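Transcriptional regulator containing CBS domains (Streptococcus pneumoniae, PDB 6UOF) probably senses a small-molecule ligand, perhaps an adenine nucleotide, through its paired CBS domains and so helps a larger transcriptional regulator adjust gene expression. Local coordinates at residues A[92-97]-A[111-116]; A[26-31]-A[52-57]. All coordinates share one frame; numbering follows the deposited sequence. Where two conformers were deposited one is given.

Interaction 1 of 2, residues A[92-97]-A[111-116]; sequences AEDFEM and VTRRDV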
loop_
_atom_site.group_PDB
_atom_site.type_symbol
_atom_site.label_atom_id
_atom_site.label_comp_id
_atom_site.label_asym_id
_atom_site.label_seq_id
_atom_site.Cartn_x
_atom_site.Cartn_y
_atom_site.Cartn_z
ATOM N N ALA A 92 10.961 -12.402 -4.025
ATOM C CA ALA A 92 12.259 -12.429 -3.319
ATOM C C ALA A 92 12.138 -11.807 -1.927
ATOM O O ALA A 92 12.811 -12.314 -1.015
ATOM C CB ALA A 92 13.301 -11.701 -4.138
ATOM N N GLU A 93 11.320 -10.757 -1.763
ATOM C CA GLU A 93 11.234 -9.967 -0.496
ATOM C C GLU A 93 9.910 -10.191 0.249
ATOM O O GLU A 93 9.684 -9.523 1.265
ATOM C CB GLU A 93 11.514 -8.500 -0.825
ATOM C CG GLU A 93 12.904 -8.301 -1.412
ATOM C CD GLU A 93 13.266 -6.888 -1.844
ATOM O OE1 GLU A 93 12.593 -5.943 -1.417
ATOM O OE2 GLU A 93 14.218 -6.746 -2.626
ATOM N N ASP A 94 9.078 -11.108 -0.245
ATOM C CA ASP A 94 7.802 -11.552 0.381
ATOM C C ASP A 94 6.861 -10.365 0.616
ATOM O O ASP A 94 6.436 -10.123 1.751
ATOM C CB ASP A 94 8.046 -12.382 1.641
ATOM C CG ASP A 94 6.858 -13.265 1.981
ATOM O OD1 ASP A 94 6.306 -13.905 1.046
ATOM O OD2 ASP A 94 6.482 -13.303 3.161
ATOM N N PHE A 95 6.566 -9.635 -0.448
ATOM C CA PHE A 95 5.555 -8.562 -0.357
ATOM C C PHE A 95 4.163 -9.105 -0.692
ATOM O O PHE A 95 4.013 -9.996 -1.566
ATOM C CB PHE A 95 5.855 -7.452 -1.367
ATOM C CG PHE A 95 6.954 -6.501 -0.974
ATOM C CD1 PHE A 95 8.279 -6.737 -1.320
ATOM C CD2 PHE A 95 6.648 -5.342 -0.276
ATOM C CE1 PHE A 95 9.268 -5.828 -0.970
ATOM C CE2 PHE A 95 7.644 -4.451 0.084
ATOM C CZ PHE A 95 8.950 -4.704 -0.256
ATOM N N GLU A 96 3.155 -8.490 -0.085
ATOM C CA GLU A 96 1.722 -8.789 -0.354
ATOM C C GLU A 96 1.100 -7.644 -1.153
ATOM O O GLU A 96 0.122 -7.836 -1.860
ATOM C CB GLU A 96 0.950 -8.953 0.955
ATOM C CG GLU A 96 1.293 -10.209 1.739
ATOM C CD GLU A 96 0.610 -11.477 1.255
ATOM O OE1 GLU A 96 0.509 -12.422 2.056
ATOM O OE2 GLU A 96 0.150 -11.509 0.095
HETATM N N MSE A 97 1.714 -6.455 -1.077
HETATM C CA MSE A 97 1.093 -5.210 -1.640
HETATM C C MSE A 97 2.233 -4.241 -1.930
HETATM O O MSE A 97 3.198 -4.236 -1.186
HETATM C CB MSE A 97 0.144 -4.623 -0.590
HETATM C CG MSE A 97 -0.556 -3.317 -0.921
HETATM SE SE MSE A 97 0.517 -1.740 -0.510
HETATM C CE MSE A 97 0.774 -1.604 1.410
ATOM N N VAL A 111 -0.764 -2.425 -6.123
ATOM C CA VAL A 111 -0.808 -3.732 -6.842
ATOM C C VAL A 111 -0.732 -4.809 -5.758
ATOM O O VAL A 111 0.054 -4.663 -4.796
ATOM C CB VAL A 111 0.286 -3.918 -7.904
ATOM C CG1 VAL A 111 0.150 -2.914 -9.012
ATOM C CG2 VAL A 111 1.686 -3.908 -7.338
ATOM N N THR A 112 -1.569 -5.827 -5.893
ATOM C CA THR A 112 -1.587 -6.915 -4.886
ATOM C C THR A 112 -0.857 -8.142 -5.428
ATOM O O THR A 112 -0.857 -8.379 -6.652
ATOM C CB THR A 112 -3.007 -7.311 -4.472
ATOM O OG1 THR A 112 -3.576 -7.986 -5.598
ATOM C CG2 THR A 112 -3.856 -6.142 -4.016
ATOM N N ARG A 113 -0.322 -8.940 -4.513
ATOM C CA ARG A 113 0.419 -10.172 -4.869
ATOM C C ARG A 113 -0.491 -11.127 -5.653
ATOM O O ARG A 113 -0.051 -11.656 -6.687
ATOM C CB ARG A 113 0.930 -10.845 -3.592
ATOM C CG ARG A 113 1.807 -12.055 -3.844
ATOM C CD ARG A 113 2.107 -12.746 -2.520
ATOM N NE ARG A 113 3.019 -13.851 -2.760
ATOM C CZ ARG A 113 4.348 -13.803 -2.649
ATOM N NH1 ARG A 113 4.967 -12.692 -2.278
ATOM N NH2 ARG A 113 5.068 -14.873 -2.936
ATOM N N ARG A 114 -1.724 -11.329 -5.190
ATOM C CA ARG A 114 -2.606 -12.301 -5.886
ATOM C C ARG A 114 -2.826 -11.862 -7.340
ATOM O O ARG A 114 -2.791 -12.715 -8.232
ATOM C CB ARG A 114 -3.953 -12.423 -5.169
ATOM C CG ARG A 114 -4.754 -13.644 -5.591
ATOM C CD ARG A 114 -6.254 -13.549 -5.380
ATOM N NE ARG A 114 -6.947 -13.027 -6.558
ATOM C CZ ARG A 114 -7.226 -11.746 -6.795
ATOM N NH1 ARG A 114 -6.880 -10.805 -5.932
ATOM N NH2 ARG A 114 -7.864 -11.409 -7.904
ATOM N N ASP A 115 -3.050 -10.571 -7.580
ATOM C CA ASP A 115 -3.296 -10.149 -8.980
ATOM C C ASP A 115 -2.034 -10.342 -9.818
ATOM O O ASP A 115 -2.145 -10.780 -10.965
ATOM C CB ASP A 115 -3.779 -8.703 -9.019
ATOM C CG ASP A 115 -5.180 -8.509 -8.470
ATOM O OD1 ASP A 115 -5.979 -9.468 -8.556
ATOM O OD2 ASP A 115 -5.486 -7.391 -8.008
ATOM N N VAL A 116 -0.870 -10.037 -9.258
ATOM C CA VAL A 116 0.398 -10.162 -10.023
ATOM C C VAL A 116 0.666 -11.631 -10.337
ATOM O O VAL A 116 1.016 -11.976 -11.460
ATOM C CB VAL A 116 1.557 -9.519 -9.244
ATOM C CG1 VAL A 116 2.909 -9.911 -9.817
ATOM C CG2 VAL A 116 1.412 -8.005 -9.175
HETATM O O HOH W 1 7.516 -14.563 -1.502
#

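Interaction 2 of 2, residues A[26-31]-A[52-57]; sequences DYLDLV and VTMRDA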
loop_
_atom_site.group_PDB
_atom_site.type_symbol
_atom_site.label_atom_id
_atom_site.label_comp_id
_atom_site.label_asym_id
_atom_site.label_seq_id
_atom_site.Cartn_x
_atom_site.Cartn_y
_atom_site.Cartn_z
ATOM N N ASP A 26 -8.879 3.831 13.240
ATOM C CA ASP A 26 -9.293 3.978 11.820
ATOM C C ASP A 26 -8.725 2.825 10.989
ATOM O O ASP A 26 -9.448 2.318 10.110
ATOM C CB ASP A 26 -8.839 5.320 11.247
ATOM C CG ASP A 26 -9.466 6.525 11.922
ATOM O OD1 ASP A 26 -10.644 6.442 12.291
ATOM O OD2 ASP A 26 -8.754 7.526 12.086
ATOM N N TYR A 27 -7.482 2.419 11.251
ATOM C CA TYR A 27 -6.858 1.280 10.522
ATOM C C TYR A 27 -7.650 -0.006 10.794
ATOM O O TYR A 27 -8.032 -0.712 9.831
ATOM C CB TYR A 27 -5.394 1.113 10.934
ATOM C CG TYR A 27 -4.814 -0.225 10.568
ATOM C CD1 TYR A 27 -4.372 -0.504 9.285
ATOM C CD2 TYR A 27 -4.794 -1.249 11.495
ATOM C CE1 TYR A 27 -3.859 -1.745 8.945
ATOM C CE2 TYR A 27 -4.315 -2.504 11.160
ATOM C CZ TYR A 27 -3.873 -2.759 9.881
ATOM O OH TYR A 27 -3.389 -3.991 9.539
ATOM N N LEU A 28 -7.931 -0.298 12.064
ATOM C CA LEU A 28 -8.669 -1.546 12.408
ATOM C C LEU A 28 -10.054 -1.537 11.752
ATOM O O LEU A 28 -10.491 -2.608 11.277
ATOM C CB LEU A 28 -8.752 -1.698 13.930
ATOM C CG LEU A 28 -7.409 -1.896 14.636
ATOM C CD1 LEU A 28 -7.582 -1.923 16.148
ATOM C CD2 LEU A 28 -6.715 -3.167 14.158
ATOM N N ASP A 29 -10.714 -0.381 11.708
ATOM C CA ASP A 29 -12.048 -0.285 11.063
ATOM C C ASP A 29 -11.904 -0.558 9.561
ATOM O O ASP A 29 -12.794 -1.236 8.986
ATOM C CB ASP A 29 -12.680 1.090 11.298
ATOM C CG ASP A 29 -13.044 1.389 12.742
ATOM O OD1 ASP A 29 -13.131 0.426 13.547
ATOM O OD2 ASP A 29 -13.246 2.583 13.054
ATOM N N LEU A 30 -10.860 -0.011 8.928
ATOM C CA LEU A 30 -10.677 -0.197 7.460
ATOM C C LEU A 30 -10.385 -1.672 7.164
ATOM O O LEU A 30 -10.854 -2.182 6.130
ATOM C CB LEU A 30 -9.549 0.702 6.952
ATOM C CG LEU A 30 -9.458 0.809 5.432
ATOM C CD1 LEU A 30 -10.722 1.411 4.845
ATOM C CD2 LEU A 30 -8.241 1.602 5.017
ATOM N N VAL A 31 -9.654 -2.336 8.061
ATOM C CA VAL A 31 -9.358 -3.778 7.853
ATOM C C VAL A 31 -10.684 -4.547 7.768
ATOM O O VAL A 31 -10.834 -5.396 6.873
ATOM C CB VAL A 31 -8.472 -4.326 8.979
ATOM C CG1 VAL A 31 -8.386 -5.847 8.934
ATOM C CG2 VAL A 31 -7.084 -3.708 8.963
ATOM N N VAL A 52 1.234 0.650 6.420
ATOM C CA VAL A 52 0.806 0.148 7.751
ATOM C C VAL A 52 0.272 -1.275 7.574
ATOM O O VAL A 52 -0.553 -1.522 6.669
ATOM C CB VAL A 52 -0.180 1.103 8.455
ATOM C CG1 VAL A 52 -1.436 1.373 7.648
ATOM C CG2 VAL A 52 -0.534 0.623 9.850
ATOM N N THR A 53 0.793 -2.180 8.395
ATOM C CA THR A 53 0.420 -3.619 8.388
ATOM C C THR A 53 -0.099 -4.005 9.768
ATOM O O THR A 53 0.004 -3.229 10.711
ATOM C CB THR A 53 1.636 -4.485 8.041
ATOM O OG1 THR A 53 2.516 -4.467 9.171
ATOM C CG2 THR A 53 2.353 -3.986 6.804
HETATM N N MSE A 54 -0.637 -5.215 9.893
HETATM C CA MSE A 54 -1.167 -5.647 11.168
HETATM C C MSE A 54 -0.016 -5.830 12.162
HETATM O O MSE A 54 -0.193 -5.615 13.361
HETATM C CB MSE A 54 -2.005 -6.918 11.010
HETATM C CG MSE A 54 -2.734 -7.309 12.274
HETATM SE SE MSE A 54 -4.055 -6.039 12.953
HETATM C CE MSE A 54 -5.430 -6.205 11.582
ATOM N N ARG A 55 1.171 -6.222 11.675
ATOM C CA ARG A 55 2.331 -6.299 12.561
ATOM C C ARG A 55 2.623 -4.913 13.157
ATOM O O ARG A 55 2.990 -4.813 14.328
ATOM C CB ARG A 55 3.558 -6.809 11.798
ATOM C CG ARG A 55 4.859 -6.764 12.589
ATOM C CD ARG A 55 6.041 -7.366 11.846
ATOM N NE ARG A 55 6.679 -6.463 10.890
ATOM C CZ ARG A 55 7.846 -5.838 11.078
ATOM N NH1 ARG A 55 8.540 -6.014 12.191
ATOM N NH2 ARG A 55 8.326 -5.046 10.135
ATOM N N ASP A 56 2.457 -3.866 12.358
ATOM C CA ASP A 56 2.743 -2.491 12.832
ATOM C C ASP A 56 1.694 -1.987 13.828
ATOM O O ASP A 56 2.085 -1.323 14.790
ATOM C CB ASP A 56 2.712 -1.512 11.666
ATOM C CG ASP A 56 3.780 -1.709 10.614
ATOM O OD1 ASP A 56 4.888 -2.125 10.979
ATOM O OD2 ASP A 56 3.512 -1.385 9.443
ATOM N N ALA A 57 0.414 -2.305 13.610
ATOM C CA ALA A 57 -0.666 -1.608 14.349
ATOM C C ALA A 57 -1.470 -2.496 15.300
ATOM O O ALA A 57 -2.117 -1.919 16.182
ATOM C CB ALA A 57 -1.602 -0.990 13.334
#

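Interaction 1 of 2, residues A[92-97]-A[111-116]
R113 lays its side chain across the backbone carbonyl of F95 and ends beside the carboxylate of D94. With CG anti to the backbone N (chi1 -175°) and the chain extended as far as NE, the guanidinium reaches the turn that follows helix 83-93. There R113 NH1 donates to F95 O at 2.9 Å, the acceptor lying in the guanidinium plane at its edge. NH1 also bonds M90 O, so one arginine ties down the last turn of the helix and the loop after it. D94, whose positive phi closes that helix in a Schellman motif, forms a long salt bridge, its OD1 3.8 Å from R113 NH1 and well out of the guanidinium plane, so no N-H points at it. A water bridges the pair, donating to D94 OD1 and accepting from R113 NH2. At the start of helix 113-118, R113 N donates to E96 O at 2.9 Å, next to the antiparallel non-hydrogen-bonded pair M97 and T112. T112 suits the N-cap because its OG1 accepts from D115 N. The chemistry implies a joint between helix 83-93, strand 97-101 and helix 113-118 held chiefly by directed bonds to carbonyls, D94 probably adding a weak long-range attraction and a water-mediated link.

Interaction 2 of 2, residues A[26-31]-A[52-57]
Helix 24-34 passes the start of helix 54-57 without backbone contact, the nearest CA atoms, those of Y27 and A57, standing 7.8 Å apart. The side chain of Y27 spans the distance. Its CG is anti to the backbone N (chi1 163°), which sends the ring out from helix 24-34 to the turn where strand 48-52 gives way to helix 54-57. V52 lies over one face of the ring, with CG2 offset toward the rim and CG1 3.9 Å from Y27 CD1; V31 CG2 of the tyrosine's own helix sits over the opposite face, also offset toward the rim. A57 CB approaches obliquely from the side of V52, 3.7 Å from Y27 CD2, and an alanine is small enough for the helix to come this near. Selenomethionine M54 adds a Met-aromatic contact: its SE lies in the ring plane at the edge, 5.3 Å from the centroid of Y27. Bends at chi2 and chi3 fold this chain back, so that M54 CE meets Y27 CE2 at 3.9 Å and V31 CG2 at 4.0 Å, while L28 CD2 touches SE. The phenol oxygen of Y27 comes within 3.0 Å of M54 N, but the angle is too poor for a hydrogen bond; the hydroxyl bonds S37 O instead. T53 and D56 form a capping box, D56 N donating to T53 OG1 and T53 N to D56 OD2 at 3.0 Å, which holds in shape the start of helix 54-57, where the tyrosine's hydroxyl end rests. Tyrosine therefore suits this place twice over: its ring supplies broad apolar packing between helix 24-34 and helix 54-57 of the first CBS domain, and its polar end is satisfied by a carbonyl beyond them, so the contact is held by dispersion and shape.

How the interactions relate
Both contacts involve the strand-to-helix turn of their CBS domain, capped by a threonine, T53 in interaction 2 and T112 in interaction 1. What that turn meets is different: in interaction 2 it faces the body of the preceding helix, 24-34, whereas in interaction 1 it faces the turn after helix 83-93 and the strand beyond. Their centres are 18 Å apart and their nearest atoms about 5 Å, with no direct touch. R38 lies between them, meeting T53 as well as E96 and M97. A bound sodium ion is about 8 Å from the side chain of T112 and about 10 Å from that of V31, so neither of these side chains coordinates it.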